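Local coordinates for FOKI restriction endonuclease (Planomicrobium okeanokoites, PDB 2FOK), which recognises a specific DNA sequence as a type IIS restriction endonuclease and cleaves the DNA by metal-dependent hydrolysis, in a separate cleavage domain, at residues A[64-76]-A[82-94]. Residues are numbered along the deposited sequence; the frame is centred on the assembly and turned at random.
Sequences LIYTYKELVGTGT and APCDAIIQATIAD
Leu71 and Ile88 meet where two short helices of the first recognition subdomain, a member of the helix-turn-helix clan, follow one another: 68-72, opened by a Thr67–Glu70 capping box, and 87-91. Their axes diverge by only 21°, and the pair is a worked example of one helix end receiving donors from the start of the next. Ile88 N donates a bent hydrogen bond to Leu71 O (3.2 Å). Beside it packing is tight, Leu71 CD2 pressing on Ile88 CG1 at 3.4 Å. Ile87 turns CG1 anti to its carbonyl carbon (chi1 -56°), which carries CD1 over a face of the Tyr66 ring, 3.8 Å from the centroid. Toward solvent the contact thins to polar ends: exposed Lys69 makes a long salt bridge with Asp85, NZ to OD2 3.5 Å, and Thr74 N gives OD2 a weak hydrogen bond. Between these regions lies buried Gln89, whose NE2 crosses to donate to Val72 O at 2.8 Å, while OE1 accepts from Asp85 N of its own segment at 2.6 Å. A leucine here would probably leave Val72 O and Asp85 N without their side-chain partners. The Asp85 N-H comes to OE1 from above the carbonyl plane, not on a lone pair.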
ATOM      1  N   LEU A  64     -11.053 -33.801   1.324  1.00 31.27           N
ATOM      2  CA  LEU A  64      -9.935 -32.999   1.778  1.00 29.97           C
ATOM      3  C   LEU A  64     -10.239 -31.569   2.190  1.00 28.47           C
ATOM      4  O   LEU A  64     -10.830 -30.786   1.441  1.00 28.79           O
ATOM      5  CB  LEU A  64      -8.845 -32.998   0.702  1.00 28.38           C
ATOM      6  CG  LEU A  64      -8.203 -34.358   0.408  1.00 29.53           C
ATOM      7  CD1 LEU A  64      -7.489 -34.313  -0.949  1.00 30.15           C
ATOM      8  CD2 LEU A  64      -7.237 -34.710   1.529  1.00 24.82           C
ATOM      9  N   ILE A  65      -9.810 -31.244   3.399  1.00 27.47           N
ATOM     10  CA  ILE A  65      -9.970 -29.917   3.950  1.00 30.55           C
ATOM     11  C   ILE A  65      -8.712 -29.723   4.792  1.00 30.10           C
ATOM     12  O   ILE A  65      -8.312 -30.627   5.528  1.00 35.01           O
ATOM     13  CB  ILE A  65     -11.257 -29.815   4.813  1.00 30.15           C
ATOM     14  CG1 ILE A  65     -11.280 -28.479   5.571  1.00 29.38           C
ATOM     15  CG2 ILE A  65     -11.347 -31.000   5.772  1.00 31.55           C
ATOM     16  CD1 ILE A  65     -12.671 -27.878   5.732  1.00 22.15           C
ATOM     17  N   TYR A  66      -8.063 -28.571   4.647  1.00 29.22           N
ATOM     18  CA  TYR A  66      -6.836 -28.286   5.395  1.00 25.42           C
ATOM     19  C   TYR A  66      -6.982 -26.976   6.158  1.00 24.89           C
ATOM     20  O   TYR A  66      -7.559 -26.022   5.647  1.00 23.08           O
ATOM     21  CB  TYR A  66      -5.626 -28.171   4.448  1.00 27.89           C
ATOM     22  CG  TYR A  66      -5.387 -29.341   3.503  1.00 25.54           C
ATOM     23  CD1 TYR A  66      -5.253 -30.647   3.980  1.00 28.79           C
ATOM     24  CD2 TYR A  66      -5.260 -29.134   2.133  1.00 26.53           C
ATOM     25  CE1 TYR A  66      -4.997 -31.721   3.108  1.00 22.48           C
ATOM     26  CE2 TYR A  66      -5.004 -30.199   1.254  1.00 25.59           C
ATOM     27  CZ  TYR A  66      -4.875 -31.484   1.750  1.00 23.31           C
ATOM     28  OH  TYR A  66      -4.635 -32.527   0.882  1.00 24.24           O
ATOM     29  N   THR A  67      -6.460 -26.929   7.381  1.00 26.73           N
ATOM     30  CA  THR A  67      -6.529 -25.712   8.185  1.00 29.04           C
ATOM     31  C   THR A  67      -5.355 -24.837   7.800  1.00 29.55           C
ATOM     32  O   THR A  67      -4.388 -25.307   7.196  1.00 30.19           O
ATOM     33  CB  THR A  67      -6.418 -25.993   9.698  1.00 27.14           C
ATOM     34  OG1 THR A  67      -5.105 -26.474   9.995  1.00 35.95           O
ATOM     35  CG2 THR A  67      -7.443 -27.021  10.140  1.00 32.64           C
ATOM     36  N   TYR A  68      -5.432 -23.564   8.157  1.00 30.57           N
ATOM     37  CA  TYR A  68      -4.364 -22.628   7.839  1.00 29.70           C
ATOM     38  C   TYR A  68      -3.011 -23.178   8.277  1.00 30.02           C
ATOM     39  O   TYR A  68      -2.066 -23.214   7.492  1.00 29.39           O
ATOM     40  CB  TYR A  68      -4.616 -21.287   8.530  1.00 31.85           C
ATOM     41  CG  TYR A  68      -4.120 -20.095   7.745  1.00 29.99           C
ATOM     42  CD1 TYR A  68      -2.758 -19.776   7.708  1.00 29.37           C
ATOM     43  CD2 TYR A  68      -5.010 -19.283   7.044  1.00 28.88           C
ATOM     44  CE1 TYR A  68      -2.294 -18.670   6.985  1.00 32.19           C
ATOM     45  CE2 TYR A  68      -4.563 -18.179   6.319  1.00 33.29           C
ATOM     46  CZ  TYR A  68      -3.204 -17.879   6.294  1.00 31.24           C
ATOM     47  OH  TYR A  68      -2.766 -16.794   5.576  1.00 32.80           O
ATOM     48  N   LYS A  69      -2.931 -23.618   9.532  1.00 30.07           N
ATOM     49  CA  LYS A  69      -1.698 -24.159  10.085  1.00 25.32           C
ATOM     50  C   LYS A  69      -1.135 -25.326   9.280  1.00 25.38           C
ATOM     51  O   LYS A  69       0.019 -25.298   8.859  1.00 26.80           O
ATOM     52  CB  LYS A  69      -1.916 -24.589  11.534  1.00 24.73           C
ATOM     53  CG  LYS A  69      -0.642 -25.038  12.218  1.00 25.92           C
ATOM     54  CD  LYS A  69      -0.655 -24.765  13.701  1.00 29.31           C
ATOM     55  CE  LYS A  69       0.704 -25.086  14.316  1.00 26.80           C
ATOM     56  NZ  LYS A  69       1.746 -25.402  13.284  1.00 31.56           N
ATOM     57  N   GLU A  70      -1.946 -26.350   9.062  1.00 27.81           N
ATOM     58  CA  GLU A  70      -1.504 -27.523   8.303  1.00 28.61           C
ATOM     59  C   GLU A  70      -0.832 -27.147   6.972  1.00 27.69           C
ATOM     60  O   GLU A  70       0.114 -27.802   6.537  1.00 27.32           O
ATOM     61  CB  GLU A  70      -2.699 -28.451   8.035  1.00 28.82           C
ATOM     62  CG  GLU A  70      -3.132 -29.295   9.224  1.00 29.48           C
ATOM     63  CD  GLU A  70      -4.625 -29.594   9.217  1.00 35.89           C
ATOM     64  OE1 GLU A  70      -5.272 -29.403   8.166  1.00 34.41           O
ATOM     65  OE2 GLU A  70      -5.160 -30.021  10.261  1.00 35.24           O
ATOM     66  N   LEU A  71      -1.329 -26.092   6.330  1.00 26.91           N
ATOM     67  CA  LEU A  71      -0.786 -25.624   5.052  1.00 26.11           C
ATOM     68  C   LEU A  71       0.448 -24.721   5.172  1.00 27.82           C
ATOM     69  O   LEU A  71       1.422 -24.893   4.450  1.00 28.53           O
ATOM     70  CB  LEU A  71      -1.860 -24.854   4.278  1.00 24.51           C
ATOM     71  CG  LEU A  71      -2.927 -25.638   3.506  1.00 20.85           C
ATOM     72  CD1 LEU A  71      -4.209 -24.808   3.393  1.00 12.18           C
ATOM     73  CD2 LEU A  71      -2.397 -25.970   2.136  1.00 19.11           C
ATOM     74  N   VAL A  72       0.398 -23.759   6.087  1.00 27.90           N
ATOM     75  CA  VAL A  72       1.487 -22.807   6.252  1.00 27.21           C
ATOM     76  C   VAL A  72       2.548 -23.150   7.297  1.00 27.00           C
ATOM     77  O   VAL A  72       3.740 -22.896   7.087  1.00 26.02           O
ATOM     78  CB  VAL A  72       0.900 -21.398   6.528  1.00 24.56           C
ATOM     79  CG1 VAL A  72       1.989 -20.427   6.964  1.00 17.37           C
ATOM     80  CG2 VAL A  72       0.216 -20.892   5.263  1.00 22.12           C
ATOM     81  N   GLY A  73       2.124 -23.735   8.410  1.00 25.96           N
ATOM     82  CA  GLY A  73       3.064 -24.087   9.450  1.00 26.37           C
ATOM     83  C   GLY A  73       3.679 -22.865  10.094  1.00 30.44           C
ATOM     84  O   GLY A  73       3.131 -21.768  10.009  1.00 30.76           O
ATOM     85  N   THR A  74       4.833 -23.060  10.728  1.00 31.16           N
ATOM     86  CA  THR A  74       5.548 -21.992  11.416  1.00 32.79           C
ATOM     87  C   THR A  74       6.989 -21.892  10.918  1.00 32.63           C
ATOM     88  O   THR A  74       7.509 -22.831  10.327  1.00 29.83           O
ATOM     89  CB  THR A  74       5.602 -22.266  12.929  1.00 34.97           C
ATOM     90  OG1 THR A  74       6.159 -23.570  13.154  1.00 39.35           O
ATOM     91  CG2 THR A  74       4.212 -22.206  13.533  1.00 34.53           C
ATOM     92  N   GLY A  75       7.631 -20.755  11.171  1.00 33.73           N
ATOM     93  CA  GLY A  75       9.009 -20.579  10.747  1.00 36.21           C
ATOM     94  C   GLY A  75       9.829 -19.897  11.821  1.00 37.46           C
ATOM     95  O   GLY A  75       9.309 -19.594  12.891  1.00 39.86           O
ATOM     96  N   THR A  76      11.108 -19.659  11.544  1.00 41.23           N
ATOM     97  CA  THR A  76      11.994 -18.989  12.498  1.00 40.93           C
ATOM     98  C   THR A  76      12.603 -17.739  11.871  1.00 43.20           C
ATOM     99  O   THR A  76      12.021 -16.654  12.086  1.00 45.49           O
ATOM    100  CB  THR A  76      13.153 -19.907  12.967  1.00 39.33           C
ATOM    101  OG1 THR A  76      13.492 -20.845  11.934  1.00 39.15           O
ATOM    102  CG2 THR A  76      12.748 -20.657  14.218  1.00 42.14           C
ATOM    103  N   ALA A  82      15.121 -23.168   9.590  1.00 39.92           N
ATOM    104  CA  ALA A  82      13.858 -23.799  10.078  1.00 38.39           C
ATOM    105  C   ALA A  82      13.577 -25.065   9.285  1.00 37.91           C
ATOM    106  O   ALA A  82      14.007 -25.200   8.143  1.00 37.58           O
ATOM    107  CB  ALA A  82      12.689 -22.825   9.942  1.00 36.35           C
ATOM    108  N   PRO A  83      12.862 -26.021   9.891  1.00 37.34           N
ATOM    109  CA  PRO A  83      12.532 -27.279   9.221  1.00 38.78           C
ATOM    110  C   PRO A  83      11.249 -27.173   8.395  1.00 38.75           C
ATOM    111  O   PRO A  83      10.678 -26.088   8.265  1.00 40.17           O
ATOM    112  CB  PRO A  83      12.393 -28.273  10.374  1.00 34.81           C
ATOM    113  CG  PRO A  83      12.301 -27.428  11.640  1.00 37.27           C
ATOM    114  CD  PRO A  83      12.339 -25.981  11.262  1.00 35.50           C
ATOM    115  N   CYS A  84      10.816 -28.293   7.821  1.00 37.30           N
ATOM    116  CA  CYS A  84       9.586 -28.320   7.037  1.00 36.74           C
ATOM    117  C   CYS A  84       8.460 -28.446   8.058  1.00 36.68           C
ATOM    118  O   CYS A  84       8.444 -29.375   8.859  1.00 34.41           O
ATOM    119  CB  CYS A  84       9.576 -29.516   6.081  1.00 36.01           C
ATOM    120  SG  CYS A  84       8.702 -29.261   4.507  1.00 32.67           S
ATOM    121  N   ASP A  85       7.524 -27.506   8.028  1.00 38.07           N
ATOM    122  CA  ASP A  85       6.417 -27.498   8.974  1.00 38.14           C
ATOM    123  C   ASP A  85       5.037 -27.767   8.359  1.00 36.37           C
ATOM    124  O   ASP A  85       4.043 -27.861   9.089  1.00 34.79           O
ATOM    125  CB  ASP A  85       6.390 -26.143   9.700  1.00 37.80           C
ATOM    126  CG  ASP A  85       5.798 -26.236  11.094  1.00 42.78           C
ATOM    127  OD1 ASP A  85       6.505 -26.708  12.009  1.00 42.49           O
ATOM    128  OD2 ASP A  85       4.623 -25.840  11.278  1.00 46.82           O
ATOM    129  N   ALA A  86       4.954 -27.911   7.037  1.00 33.62           N
ATOM    130  CA  ALA A  86       3.641 -28.113   6.442  1.00 30.58           C
ATOM    131  C   ALA A  86       3.571 -28.567   4.989  1.00 30.97           C
ATOM    132  O   ALA A  86       4.590 -28.758   4.323  1.00 28.51           O
ATOM    133  CB  ALA A  86       2.838 -26.845   6.610  1.00 30.70           C
ATOM    134  N   ILE A  87       2.334 -28.716   4.511  1.00 32.05           N
ATOM    135  CA  ILE A  87       2.041 -29.144   3.145  1.00 31.56           C
ATOM    136  C   ILE A  87       2.583 -28.209   2.066  1.00 33.36           C
ATOM    137  O   ILE A  87       3.394 -28.620   1.235  1.00 38.80           O
ATOM    138  CB  ILE A  87       0.520 -29.293   2.917  1.00 30.84           C
ATOM    139  CG1 ILE A  87      -0.069 -30.270   3.937  1.00 30.67           C
ATOM    140  CG2 ILE A  87       0.252 -29.766   1.497  1.00 25.94           C
ATOM    141  CD1 ILE A  87      -1.579 -30.326   3.921  1.00 24.68           C
ATOM    142  N   ILE A  88       2.144 -26.957   2.061  1.00 31.44           N
ATOM    143  CA  ILE A  88       2.627 -26.039   1.037  1.00 29.25           C
ATOM    144  C   ILE A  88       4.151 -25.998   1.057  1.00 27.25           C
ATOM    145  O   ILE A  88       4.798 -26.073   0.015  1.00 25.60           O
ATOM    146  CB  ILE A  88       2.053 -24.617   1.242  1.00 31.00           C
ATOM    147  CG1 ILE A  88       0.532 -24.651   1.006  1.00 34.65           C
ATOM    148  CG2 ILE A  88       2.736 -23.631   0.282  1.00 31.64           C
ATOM    149  CD1 ILE A  88      -0.118 -23.310   0.747  1.00 28.02           C
ATOM    150  N   GLN A  89       4.716 -25.892   2.253  1.00 25.13           N
ATOM    151  CA  GLN A  89       6.159 -25.847   2.420  1.00 25.99           C
ATOM    152  C   GLN A  89       6.819 -26.992   1.656  1.00 26.19           C
ATOM    153  O   GLN A  89       7.754 -26.769   0.892  1.00 24.61           O
ATOM    154  CB  GLN A  89       6.523 -25.940   3.906  1.00 25.86           C
ATOM    155  CG  GLN A  89       6.563 -24.604   4.641  1.00 29.28           C
ATOM    156  CD  GLN A  89       6.992 -24.749   6.096  1.00 32.36           C
ATOM    157  OE1 GLN A  89       7.903 -25.516   6.420  1.00 35.26           O
ATOM    158  NE2 GLN A  89       6.337 -24.006   6.978  1.00 31.27           N
ATOM    159  N   ALA A  90       6.306 -28.207   1.845  1.00 27.62           N
ATOM    160  CA  ALA A  90       6.859 -29.402   1.211  1.00 26.71           C
ATOM    161  C   ALA A  90       6.532 -29.650  -0.263  1.00 30.48           C
ATOM    162  O   ALA A  90       7.238 -30.412  -0.926  1.00 31.29           O
ATOM    163  CB  ALA A  90       6.477 -30.639   2.025  1.00 20.38           C
ATOM    164  N   THR A  91       5.473 -29.042  -0.790  1.00 33.35           N
ATOM    165  CA  THR A  91       5.144 -29.282  -2.197  1.00 31.62           C
ATOM    166  C   THR A  91       5.883 -28.331  -3.121  1.00 29.28           C
ATOM    167  O   THR A  91       5.896 -28.516  -4.343  1.00 30.70           O
ATOM    168  CB  THR A  91       3.612 -29.196  -2.475  1.00 28.93           C
ATOM    169  OG1 THR A  91       3.297 -27.955  -3.109  1.00 28.63           O
ATOM    170  CG2 THR A  91       2.819 -29.325  -1.201  1.00 29.68           C
ATOM    171  N   ILE A  92       6.523 -27.327  -2.537  1.00 29.51           N
ATOM    172  CA  ILE A  92       7.269 -26.355  -3.322  1.00 30.81           C
ATOM    173  C   ILE A  92       8.722 -26.270  -2.862  1.00 34.30           C
ATOM    174  O   ILE A  92       8.992 -25.966  -1.699  1.00 37.11           O
ATOM    175  CB  ILE A  92       6.640 -24.947  -3.217  1.00 28.12           C
ATOM    176  CG1 ILE A  92       5.253 -24.923  -3.878  1.00 23.54           C
ATOM    177  CG2 ILE A  92       7.586 -23.915  -3.832  1.00 27.36           C
ATOM    178  CD1 ILE A  92       5.178 -25.599  -5.239  1.00 31.46           C
ATOM    179  N   ALA A  93       9.652 -26.530  -3.782  1.00 36.51           N
ATOM    180  CA  ALA A  93      11.083 -26.475  -3.487  1.00 36.23           C
ATOM    181  C   ALA A  93      11.586 -25.044  -3.585  1.00 38.01           C
ATOM    182  O   ALA A  93      10.940 -24.193  -4.198  1.00 42.81           O
ATOM    183  CB  ALA A  93      11.850 -27.358  -4.458  1.00 32.66           C
ATOM    184  N   ASP A  94      12.746 -24.785  -2.987  1.00 41.02           N
ATOM    185  CA  ASP A  94      13.343 -23.453  -2.986  1.00 41.30           C
ATOM    186  C   ASP A  94      14.041 -23.069  -4.293  1.00 42.67           C
ATOM    187  O   ASP A  94      14.158 -23.880  -5.215  1.00 41.45           O
ATOM    188  CB  ASP A  94      14.323 -23.326  -1.820  1.00 43.45           C
ATOM    189  CG  ASP A  94      15.217 -24.541  -1.670  1.00 46.20           C
ATOM    190  OD1 ASP A  94      15.300 -25.342  -2.627  1.00 48.90           O
ATOM    191  OD2 ASP A  94      15.838 -24.689  -0.593  1.00 41.52           O
TER